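Local coordinates for hemoglobin-like protein (Methylacidiphilum infernorum, PDB 4NK2) that binds a protoporphyrin IX heme and, as a group II truncated hemoglobin of an acid-loving thermophile, probably binds and carries oxygen, at residues 66-69 with 70-74; 86-89 with 90-94; 118-121 with 122-126; 128-131 with 132-135. All blocks are in the same frame, centred on the assembly; numbering follows the deposited sequence.

Contact 1 (66-69 with 70-74); sequences LVEV and HHENL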
# COMPACT_ATOMS: atom_id res chain seq x y z
N LEU A 66 29.06 4.92 -6.23
CA LEU A 66 28.00 3.97 -6.53
C LEU A 66 26.65 4.65 -6.39
O LEU A 66 25.77 4.52 -7.26
CB LEU A 66 28.07 2.79 -5.54
CG LEU A 66 26.85 1.88 -5.45
CD1 LEU A 66 26.55 1.20 -6.80
CD2 LEU A 66 27.03 0.83 -4.34
N VAL A 67 26.47 5.37 -5.29
CA VAL A 67 25.18 6.02 -5.04
C VAL A 67 24.96 7.11 -6.08
O VAL A 67 23.86 7.25 -6.64
CB VAL A 67 25.14 6.60 -3.63
CG1 VAL A 67 23.90 7.48 -3.44
CG2 VAL A 67 25.15 5.45 -2.61
N GLU A 68 26.01 7.88 -6.35
CA GLU A 68 25.93 8.92 -7.38
C GLU A 68 25.51 8.31 -8.71
O GLU A 68 24.60 8.80 -9.36
CB GLU A 68 27.29 9.63 -7.51
CG GLU A 68 27.44 10.50 -8.75
CD GLU A 68 26.50 11.70 -8.77
OE1 GLU A 68 26.25 12.30 -7.70
OE2 GLU A 68 26.03 12.05 -9.87
N VAL A 69 26.17 7.23 -9.12
CA VAL A 69 25.83 6.60 -10.40
C VAL A 69 24.41 6.02 -10.37
O VAL A 69 23.67 6.11 -11.35
CB VAL A 69 26.87 5.52 -10.78
CG1 VAL A 69 26.38 4.68 -11.95
CG2 VAL A 69 28.21 6.18 -11.10
N HIS A 70 24.02 5.44 -9.24
CA HIS A 70 22.67 4.87 -9.16
C HIS A 70 21.68 5.99 -9.44
O HIS A 70 20.69 5.81 -10.15
CB HIS A 70 22.41 4.25 -7.78
CG HIS A 70 21.01 3.74 -7.58
ND1 HIS A 70 20.23 4.10 -6.50
CD2 HIS A 70 20.25 2.90 -8.33
CE1 HIS A 70 19.05 3.51 -6.60
NE2 HIS A 70 19.04 2.77 -7.69
N HIS A 71 21.95 7.14 -8.85
CA HIS A 71 21.02 8.28 -9.10
C HIS A 71 21.07 8.79 -10.51
O HIS A 71 20.01 9.08 -11.01
CB HIS A 71 21.26 9.39 -8.06
CG HIS A 71 20.55 9.15 -6.77
ND1 HIS A 71 19.26 9.58 -6.55
CD2 HIS A 71 20.93 8.50 -5.64
CE1 HIS A 71 18.88 9.23 -5.33
NE2 HIS A 71 19.87 8.56 -4.76
N GLU A 72 22.20 8.78 -11.18
CA GLU A 72 22.24 9.13 -12.60
C GLU A 72 21.34 8.19 -13.40
O GLU A 72 20.58 8.62 -14.27
CB GLU A 72 23.68 9.12 -13.13
CG GLU A 72 24.53 10.23 -12.52
CD GLU A 72 26.01 10.06 -12.80
OE1 GLU A 72 26.37 9.17 -13.61
OE2 GLU A 72 26.81 10.80 -12.20
N ASN A 73 21.40 6.89 -13.08
CA ASN A 73 20.55 5.90 -13.74
C ASN A 73 19.07 6.19 -13.46
O ASN A 73 18.24 6.16 -14.37
CB ASN A 73 20.92 4.48 -13.28
CG ASN A 73 22.30 4.03 -13.80
OD1 ASN A 73 22.86 4.66 -14.70
ND2 ASN A 73 22.84 2.95 -13.23
N LEU A 74 18.74 6.46 -12.20
CA LEU A 74 17.37 6.78 -11.83
C LEU A 74 16.80 7.97 -12.62
O LEU A 74 15.63 7.96 -13.01
CB LEU A 74 17.27 7.06 -10.33
CG LEU A 74 17.31 5.85 -9.41
CD1 LEU A 74 17.40 6.30 -7.97
CD2 LEU A 74 16.06 4.98 -9.62

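Contact 2 (86-89 with 90-94); sequences SHEQ and LRSLV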
# COMPACT_ATOMS: atom_id res chain seq x y z
N SER A 86 15.52 20.15 -9.32
CA SER A 86 16.31 21.25 -8.75
C SER A 86 17.67 20.72 -8.31
O SER A 86 17.75 19.72 -7.59
CB SER A 86 15.57 21.85 -7.55
OG SER A 86 16.43 22.65 -6.75
N HIS A 87 18.74 21.38 -8.74
CA HIS A 87 20.09 20.89 -8.45
C HIS A 87 20.42 20.84 -6.96
O HIS A 87 21.05 19.89 -6.50
CB HIS A 87 21.14 21.71 -9.20
CG HIS A 87 21.04 21.60 -10.69
ND1 HIS A 87 20.07 22.25 -11.43
CD2 HIS A 87 21.79 20.90 -11.58
CE1 HIS A 87 20.23 21.97 -12.71
NE2 HIS A 87 21.26 21.15 -12.83
N GLU A 88 20.01 21.85 -6.20
CA GLU A 88 20.33 21.85 -4.78
C GLU A 88 19.62 20.71 -4.04
O GLU A 88 20.24 20.00 -3.24
CB GLU A 88 20.04 23.21 -4.16
CG GLU A 88 20.48 23.32 -2.71
CD GLU A 88 19.40 22.86 -1.75
OE1 GLU A 88 19.63 22.92 -0.52
OE2 GLU A 88 18.32 22.45 -2.24
N GLN A 89 18.32 20.52 -4.31
CA GLN A 89 17.58 19.40 -3.72
C GLN A 89 18.18 18.06 -4.16
O GLN A 89 18.27 17.13 -3.36
CB GLN A 89 16.10 19.46 -4.11
CG GLN A 89 15.31 20.54 -3.38
CD GLN A 89 13.83 20.54 -3.75
OE1 GLN A 89 13.45 20.17 -4.87
NE2 GLN A 89 13.00 20.98 -2.82
N LEU A 90 18.58 17.96 -5.41
CA LEU A 90 19.16 16.73 -5.89
C LEU A 90 20.45 16.41 -5.14
O LEU A 90 20.62 15.30 -4.69
CB LEU A 90 19.42 16.80 -7.39
CG LEU A 90 19.93 15.52 -8.04
CD1 LEU A 90 18.89 14.46 -7.96
CD2 LEU A 90 20.31 15.78 -9.48
N ARG A 91 21.33 17.38 -5.01
CA ARG A 91 22.58 17.19 -4.24
C ARG A 91 22.29 16.76 -2.81
O ARG A 91 22.91 15.83 -2.28
CB ARG A 91 23.42 18.47 -4.21
CG ARG A 91 23.96 18.91 -5.56
CD ARG A 91 25.03 20.00 -5.42
NE ARG A 91 24.55 21.23 -4.78
CZ ARG A 91 23.98 22.25 -5.42
NH1 ARG A 91 23.81 22.21 -6.73
NH2 ARG A 91 23.59 23.32 -4.74
N SER A 92 21.36 17.45 -2.16
CA SER A 92 20.98 17.10 -0.79
C SER A 92 20.61 15.63 -0.67
O SER A 92 21.13 14.93 0.18
CB SER A 92 19.81 17.97 -0.33
OG SER A 92 20.14 19.34 -0.46
N LEU A 93 19.71 15.17 -1.53
CA LEU A 93 19.25 13.78 -1.45
C LEU A 93 20.35 12.77 -1.78
O LEU A 93 20.46 11.74 -1.12
CB LEU A 93 18.01 13.55 -2.32
CG LEU A 93 16.77 14.36 -1.92
CD1 LEU A 93 15.58 14.08 -2.83
CD2 LEU A 93 16.39 14.09 -0.47
N VAL A 94 21.16 13.04 -2.80
CA VAL A 94 22.25 12.13 -3.12
C VAL A 94 23.20 12.00 -1.93
O VAL A 94 23.69 10.90 -1.64
CB VAL A 94 23.04 12.56 -4.37
CG1 VAL A 94 24.30 11.68 -4.54
CG2 VAL A 94 22.15 12.45 -5.61

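Contact 3 (118-121 with 122-126); sequences PKMR and ARHFS. With HEM (protoporphyrin IX containing Fe), chain C.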
# COMPACT_ATOMS: atom_id res chain seq x y z
N PRO A 118 17.12 5.90 10.93
CA PRO A 118 16.73 5.53 9.57
C PRO A 118 15.23 5.52 9.34
O PRO A 118 14.78 6.25 8.50
CB PRO A 118 17.31 4.13 9.42
CG PRO A 118 18.46 4.13 10.30
CD PRO A 118 18.07 4.94 11.48
N LYS A 119 14.47 4.70 10.05
CA LYS A 119 13.04 4.62 9.82
C LYS A 119 12.70 4.75 8.34
O LYS A 119 11.87 5.55 7.95
CB LYS A 119 12.31 5.67 10.64
CG LYS A 119 12.68 5.64 12.10
CD LYS A 119 11.59 6.14 12.99
CE LYS A 119 11.94 5.91 14.46
NZ LYS A 119 12.18 7.16 15.22
N MET A 120 13.36 3.95 7.52
CA MET A 120 13.31 4.12 6.09
C MET A 120 11.93 3.97 5.49
O MET A 120 11.56 4.72 4.61
CB MET A 120 14.27 3.17 5.39
CG MET A 120 15.67 3.69 5.21
SD MET A 120 15.80 5.30 4.46
CE MET A 120 16.84 6.09 5.62
N ARG A 121 11.16 2.99 5.93
CA ARG A 121 9.83 2.81 5.34
C ARG A 121 9.05 4.08 5.59
O ARG A 121 8.42 4.63 4.68
CB ARG A 121 9.08 1.60 5.91
CG ARG A 121 7.62 1.49 5.41
CD ARG A 121 6.92 0.18 5.82
NE ARG A 121 5.49 0.24 5.51
CZ ARG A 121 4.98 0.02 4.30
NH1 ARG A 121 5.79 -0.31 3.28
NH2 ARG A 121 3.67 0.10 4.10
N ALA A 122 9.12 4.59 6.82
CA ALA A 122 8.33 5.77 7.19
C ALA A 122 8.78 7.01 6.41
O ALA A 122 7.96 7.81 5.92
CB ALA A 122 8.43 6.02 8.69
N ARG A 123 10.09 7.19 6.30
CA ARG A 123 10.62 8.31 5.53
C ARG A 123 10.15 8.24 4.08
O ARG A 123 9.90 9.28 3.45
CB ARG A 123 12.16 8.38 5.61
CG ARG A 123 12.71 8.78 6.99
CD ARG A 123 14.25 8.84 6.99
NE ARG A 123 14.81 9.04 8.34
CZ ARG A 123 15.15 10.23 8.85
NH1 ARG A 123 14.96 11.33 8.14
NH2 ARG A 123 15.67 10.31 10.07
N HIS A 124 9.96 7.04 3.55
CA HIS A 124 9.55 6.88 2.16
C HIS A 124 8.05 7.06 1.90
O HIS A 124 7.64 7.10 0.77
CB HIS A 124 10.07 5.57 1.55
CG HIS A 124 11.50 5.62 1.11
ND1 HIS A 124 12.55 5.47 1.99
CD2 HIS A 124 12.06 5.81 -0.10
CE1 HIS A 124 13.69 5.56 1.33
NE2 HIS A 124 13.42 5.77 0.06
N PHE A 125 7.23 7.19 2.95
CA PHE A 125 5.81 7.48 2.76
C PHE A 125 5.64 8.79 1.96
O PHE A 125 4.61 9.00 1.34
CB PHE A 125 5.07 7.60 4.10
CG PHE A 125 4.83 6.27 4.80
CD1 PHE A 125 4.58 5.11 4.07
CD2 PHE A 125 4.85 6.21 6.19
CE1 PHE A 125 4.36 3.90 4.73
CE2 PHE A 125 4.63 4.99 6.86
CZ PHE A 125 4.39 3.84 6.13
N SER A 126 6.67 9.64 1.97
CA SER A 126 6.63 10.93 1.26
C SER A 126 6.69 10.79 -0.27
O SER A 126 6.70 11.80 -0.98
CB SER A 126 7.80 11.80 1.72
OG SER A 126 7.79 11.97 3.13
CHA HEM C . 14.96 9.16 -0.14
CHB HEM C . 12.96 6.85 -3.89
CHC HEM C . 14.18 2.58 -1.87
CHD HEM C . 17.53 5.09 0.63
C1A HEM C . 14.23 8.93 -1.28
C2A HEM C . 13.44 9.91 -2.03
C3A HEM C . 12.89 9.25 -3.07
C4A HEM C . 13.31 7.85 -3.01
CMA HEM C . 11.98 9.81 -4.18
CAA HEM C . 13.28 11.41 -1.67
CBA HEM C . 11.97 11.55 -0.87
CGA HEM C . 11.62 12.95 -0.37
O1A HEM C . 10.44 13.37 -0.50
O2A HEM C . 12.50 13.67 0.19
C1B HEM C . 13.01 5.49 -3.65
C2B HEM C . 12.31 4.44 -4.38
C3B HEM C . 12.65 3.26 -3.83
C4B HEM C . 13.57 3.50 -2.72
CMB HEM C . 11.37 4.63 -5.59
CAB HEM C . 12.12 1.89 -4.30
CBB HEM C . 12.26 0.82 -3.52
C1C HEM C . 15.24 2.87 -1.04
C2C HEM C . 16.09 1.93 -0.32
C3C HEM C . 17.01 2.63 0.38
C4C HEM C . 16.79 4.04 0.11
CMC HEM C . 15.94 0.39 -0.34
CAC HEM C . 18.14 2.10 1.28
CBC HEM C . 18.57 0.83 1.19
C1D HEM C . 17.10 6.39 0.78
C2D HEM C . 17.61 7.36 1.73
C3D HEM C . 16.81 8.63 1.47
C4D HEM C . 15.89 8.30 0.40
CMD HEM C . 18.73 7.20 2.78
CAD HEM C . 16.93 9.97 2.22
CBD HEM C . 16.10 9.84 3.50
CGD HEM C . 16.21 11.15 4.25
O1D HEM C . 15.61 12.15 3.79
O2D HEM C . 16.91 11.19 5.30
NA HEM C . 14.13 7.70 -1.91
NB HEM C . 13.76 4.87 -2.66
NC HEM C . 15.71 4.14 -0.75
ND HEM C . 16.10 6.98 0.02
FE HEM C . 14.86 5.89 -1.26

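Contact 4 (128-131 with 132-135); sequences TIDE and KARE. With HEM (protoporphyrin IX containing Fe), chain C.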
# COMPACT_ATOMS: atom_id res chain seq x y z
N THR A 128 5.29 8.10 -3.62
CA THR A 128 4.44 6.96 -3.96
C THR A 128 5.31 5.90 -4.62
O THR A 128 5.89 6.13 -5.68
CB THR A 128 3.29 7.38 -4.89
OG1 THR A 128 2.66 8.54 -4.34
CG2 THR A 128 2.26 6.27 -5.02
N ILE A 129 5.40 4.73 -4.00
CA ILE A 129 6.29 3.69 -4.52
C ILE A 129 5.48 2.43 -4.72
O ILE A 129 5.06 1.80 -3.74
CB ILE A 129 7.45 3.40 -3.54
CG1 ILE A 129 8.32 4.66 -3.36
CG2 ILE A 129 8.30 2.19 -4.06
CD1 ILE A 129 9.30 4.60 -2.18
N ASP A 130 5.25 2.04 -5.96
CA ASP A 130 4.57 0.79 -6.26
C ASP A 130 5.56 -0.31 -6.62
O ASP A 130 6.75 -0.10 -6.57
CB ASP A 130 3.51 0.96 -7.33
CG ASP A 130 4.07 1.37 -8.67
OD1 ASP A 130 5.27 1.26 -8.89
OD2 ASP A 130 3.28 1.80 -9.51
N GLU A 131 5.05 -1.49 -6.98
CA GLU A 131 5.89 -2.66 -7.19
C GLU A 131 6.87 -2.42 -8.33
O GLU A 131 8.06 -2.73 -8.21
CB GLU A 131 5.04 -3.90 -7.45
CG GLU A 131 4.03 -4.19 -6.35
CD GLU A 131 2.72 -3.43 -6.55
OE1 GLU A 131 2.66 -2.52 -7.42
OE2 GLU A 131 1.74 -3.76 -5.85
N LYS A 132 6.39 -1.83 -9.42
CA LYS A 132 7.20 -1.53 -10.58
C LYS A 132 8.30 -0.51 -10.30
O LYS A 132 9.41 -0.65 -10.79
CB LYS A 132 6.33 -1.04 -11.72
CG LYS A 132 7.06 -0.82 -13.02
CD LYS A 132 7.55 -2.11 -13.59
CE LYS A 132 7.82 -1.99 -15.08
NZ LYS A 132 8.57 -3.16 -15.61
N ALA A 133 7.99 0.51 -9.52
CA ALA A 133 8.99 1.48 -9.07
C ALA A 133 10.16 0.81 -8.36
O ALA A 133 11.32 1.16 -8.59
CB ALA A 133 8.34 2.49 -8.15
N ARG A 134 9.87 -0.15 -7.49
CA ARG A 134 10.94 -0.89 -6.82
C ARG A 134 11.76 -1.68 -7.83
O ARG A 134 13.00 -1.73 -7.73
CB ARG A 134 10.40 -1.83 -5.74
CG ARG A 134 11.39 -2.97 -5.43
CD ARG A 134 10.93 -3.86 -4.28
NE ARG A 134 11.85 -4.97 -4.05
CZ ARG A 134 11.76 -6.17 -4.63
NH1 ARG A 134 10.76 -6.44 -5.45
NH2 ARG A 134 12.67 -7.10 -4.36
N GLU A 135 11.10 -2.30 -8.81
CA GLU A 135 11.83 -3.09 -9.81
C GLU A 135 12.77 -2.21 -10.60
O GLU A 135 13.93 -2.57 -10.83
CB GLU A 135 10.86 -3.80 -10.76
CG GLU A 135 10.00 -4.85 -10.08
CD GLU A 135 9.30 -5.77 -11.08
OE1 GLU A 135 9.71 -5.79 -12.27
OE2 GLU A 135 8.36 -6.47 -10.67
CHA HEM C . 14.96 9.16 -0.14
CHB HEM C . 12.96 6.85 -3.89
CHC HEM C . 14.18 2.58 -1.87
CHD HEM C . 17.53 5.09 0.63
C1A HEM C . 14.23 8.93 -1.28
C2A HEM C . 13.44 9.91 -2.03
C3A HEM C . 12.89 9.25 -3.07
C4A HEM C . 13.31 7.85 -3.01
CMA HEM C . 11.98 9.81 -4.18
CAA HEM C . 13.28 11.41 -1.67
CBA HEM C . 11.97 11.55 -0.87
CGA HEM C . 11.62 12.95 -0.37
O1A HEM C . 10.44 13.37 -0.50
O2A HEM C . 12.50 13.67 0.19
C1B HEM C . 13.01 5.49 -3.65
C2B HEM C . 12.31 4.44 -4.38
C3B HEM C . 12.65 3.26 -3.83
C4B HEM C . 13.57 3.50 -2.72
CMB HEM C . 11.37 4.63 -5.59
CAB HEM C . 12.12 1.89 -4.30
CBB HEM C . 12.26 0.82 -3.52
C1C HEM C . 15.24 2.87 -1.04
C2C HEM C . 16.09 1.93 -0.32
C3C HEM C . 17.01 2.63 0.38
C4C HEM C . 16.79 4.04 0.11
CMC HEM C . 15.94 0.39 -0.34
CAC HEM C . 18.14 2.10 1.28
CBC HEM C . 18.57 0.83 1.19
C1D HEM C . 17.10 6.39 0.78
C2D HEM C . 17.61 7.36 1.73
C3D HEM C . 16.81 8.63 1.47
C4D HEM C . 15.89 8.30 0.40
CMD HEM C . 18.73 7.20 2.78
CAD HEM C . 16.93 9.97 2.22
CBD HEM C . 16.10 9.84 3.50
CGD HEM C . 16.21 11.15 4.25
O1D HEM C . 15.61 12.15 3.79
O2D HEM C . 16.91 11.19 5.30
NA HEM C . 14.13 7.70 -1.91
NB HEM C . 13.76 4.87 -2.66
NC HEM C . 15.71 4.14 -0.75
ND HEM C . 16.10 6.98 0.02
FE HEM C . 14.86 5.89 -1.26
O HOH W 1 8.51 -4.74 -6.74
O HOH W 2 3.51 -1.62 -10.05

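Contact 1 (66-69 with 70-74)
Four helical bonds join the two segments, the shortest from His70 N to Leu66 O (2.8 Å) and the straightest from Asn73 N to Val69 O (3.0 Å, 165° at the hydrogen). One turn apart, Glu68 and Glu72 bring their carboxylates so close that OE2 of Glu68 lies 2.8 Å from OE2 of Glu72. The two planes stand 62° apart, so a single oxygen of each meets the other. Glu68 reaches forward because its CG lies anti to the backbone N (chi1 167°) and its chain bends at CB-CG, whereas Glu72 extends back from beside its own N. Val67 and His71 lie side by side, with CG1 of Val67 3.8 Å from CD2 of His71 and Val67 O at the edge of the imidazole. The amide of Asn73 lies alongside Val69, with ND2 4.1 Å from CG1 of Val69, and ND2 is hydrogen-bonded to Cys140 O. NE2 of His70 donates to Trp137 O, and its ring stacks on Tyr141. Leu66, Val67 and His70 are thus buried in the globin core while Glu72 is exposed, and the close carboxylates suggest that one of them probably holds a proton, which would relieve their repulsion.

Contact 2 (86-89 with 90-94)
Arg91 folds its guanidinium back over the first turn of the helix, laying one face on CA of Glu88, 3.5 Å below the plane and offset toward the rim. A bend at chi3 (-61°) turns the group back, and NH2 comes 3.6 Å from CB of Glu88 while NH1 lies 3.7 Å from CB of His87. The carboxylate of Glu88 is turned 87° against the guanidinium and makes no salt bridge with it: OE1 of Glu88 stays 5.8 Å from NH2 of Arg91, close enough for some weak attraction at most. Glu88 O is gripped twice by Ser92, whose N lies 3.0 Å and whose OG lies 2.9 Å from it, the two arriving from opposite faces of the carbonyl plane. A valine in place of Ser92 would probably leave Glu88 O with the backbone bond alone and put a methyl where the hydroxyl now donates. Ser86 occupies the N-cap position, and its O accepts from Leu90 N (2.9 Å) in the first helical bond. This surface turn opens helix 87-104. Leu93 points inward to the heme and also rests on Pro84, while Val94 packs against helix 53-75.

Contact 3 (118-121 with 122-126)
His124 and Met120 cross obliquely, the sulfur lying at the edge of the imidazole, with SD 3.8 Å from CE1 of His124. On the same rim, ND1 of His124 donates to Met120 O (2.9 Å, 155° at the hydrogen); the oxygen lies in the ring plane, although the nitrogen sits above the carbonyl plane. At the other end of the ring NE2 of His124 binds the heme iron at 2.0 Å, and these two attachments together fix the ring's rotation. The backbone N of His124 reaches Met120 O from the opposite face, so that one carbonyl takes two bonds. Donation to the carbonyl is likely to make the imidazole a somewhat stronger ligand. Met120, bent at chi2 and chi3, sets CE 3.6 Å from CMD of the heme.

Arg123, extended from CG to NE, crosses Met120 and ends beside a heme propionate, NH1 3.4 Å from O2D of the heme. Its NE donates to Pro118 O (2.8 Å), which lies in the guanidinium plane, while NH2 bonds to Glu117 O and Arg115 O. Arg121 and Phe125 are set almost perpendicular, 85° between guanidinium and ring, with CE1 of Phe125 over the guanidinium face and Arg121 O above the centre of the ring. Arg121 also forms a salt bridge with Asp41 of the second subunit and bonds to Ile170 O. A short helix presenting the axial histidine is the proximal heme site of the truncated globin fold.

Contact 4 (128-131 with 132-135)
Arg134, whose CB packs 3.5 Å from Glu131 O, holds a water at the edge of its guanidinium: it lies in the plane of that group and accepts from NH1 of Arg134 (3.1 Å). The same water lies only 2.5 Å from Glu131 O, short enough to leave that link somewhat doubtful. The remaining N-H groups turn elsewhere, NE to Ser166, NH2 to Glu163 in a salt bridge, and NH1 also to Arg180 O. The flat heme is met on its face by Ile129, whose CD1 stands 3.7 Å from C2B of the heme, while Arg134 CB reaches the vinyl CBB at 3.9 Å. The carboxylate of Asp130 caps the helix: OD1 takes the bond from Ala133 N (2.9 Å, 165° at the hydrogen) nearly end-on to its C-O bond. Its CG sits between backbone N and carbonyl carbon (chi1 64°), which swings OD1 back over the first turn. With an alanine in place of Asp130, Ala133 N would probably lose its capping acceptor and the first turn would be held less firmly. A second water joins OE1 of Glu131 (2.9 Å) to Lys132 N. CG2 of Ile129 rests 4.1 Å from Ala133 CB. The loop thus delivers the chain from helix 120-124 into helix 131-147, with Ile129 bonded through its backbone to Asn171 and Arg172.

How the contacts relate
The four contacts fall into two touching pairs within one globin domain. Contacts 1 and 2 have centres 13 Å apart and meet where CG2 of Val94 lies 3.8 Å from CG of His71, packing helix 53-75 on helix 87-104. Contacts 3 and 4, centres 14 Å apart, meet where CD1 of Ile129 lies 3.7 Å from CD2 of His124, so the residue before the helix cap packs against the iron ligand. Both of these touch the heme directly. Contact 2 reaches the heme through Leu93, whereas in contact 1 the side chain of His71 is about 6 Å from the bound heme. Between the pairs, the nearest atoms of contacts 1 and 4 are about 6 Å apart.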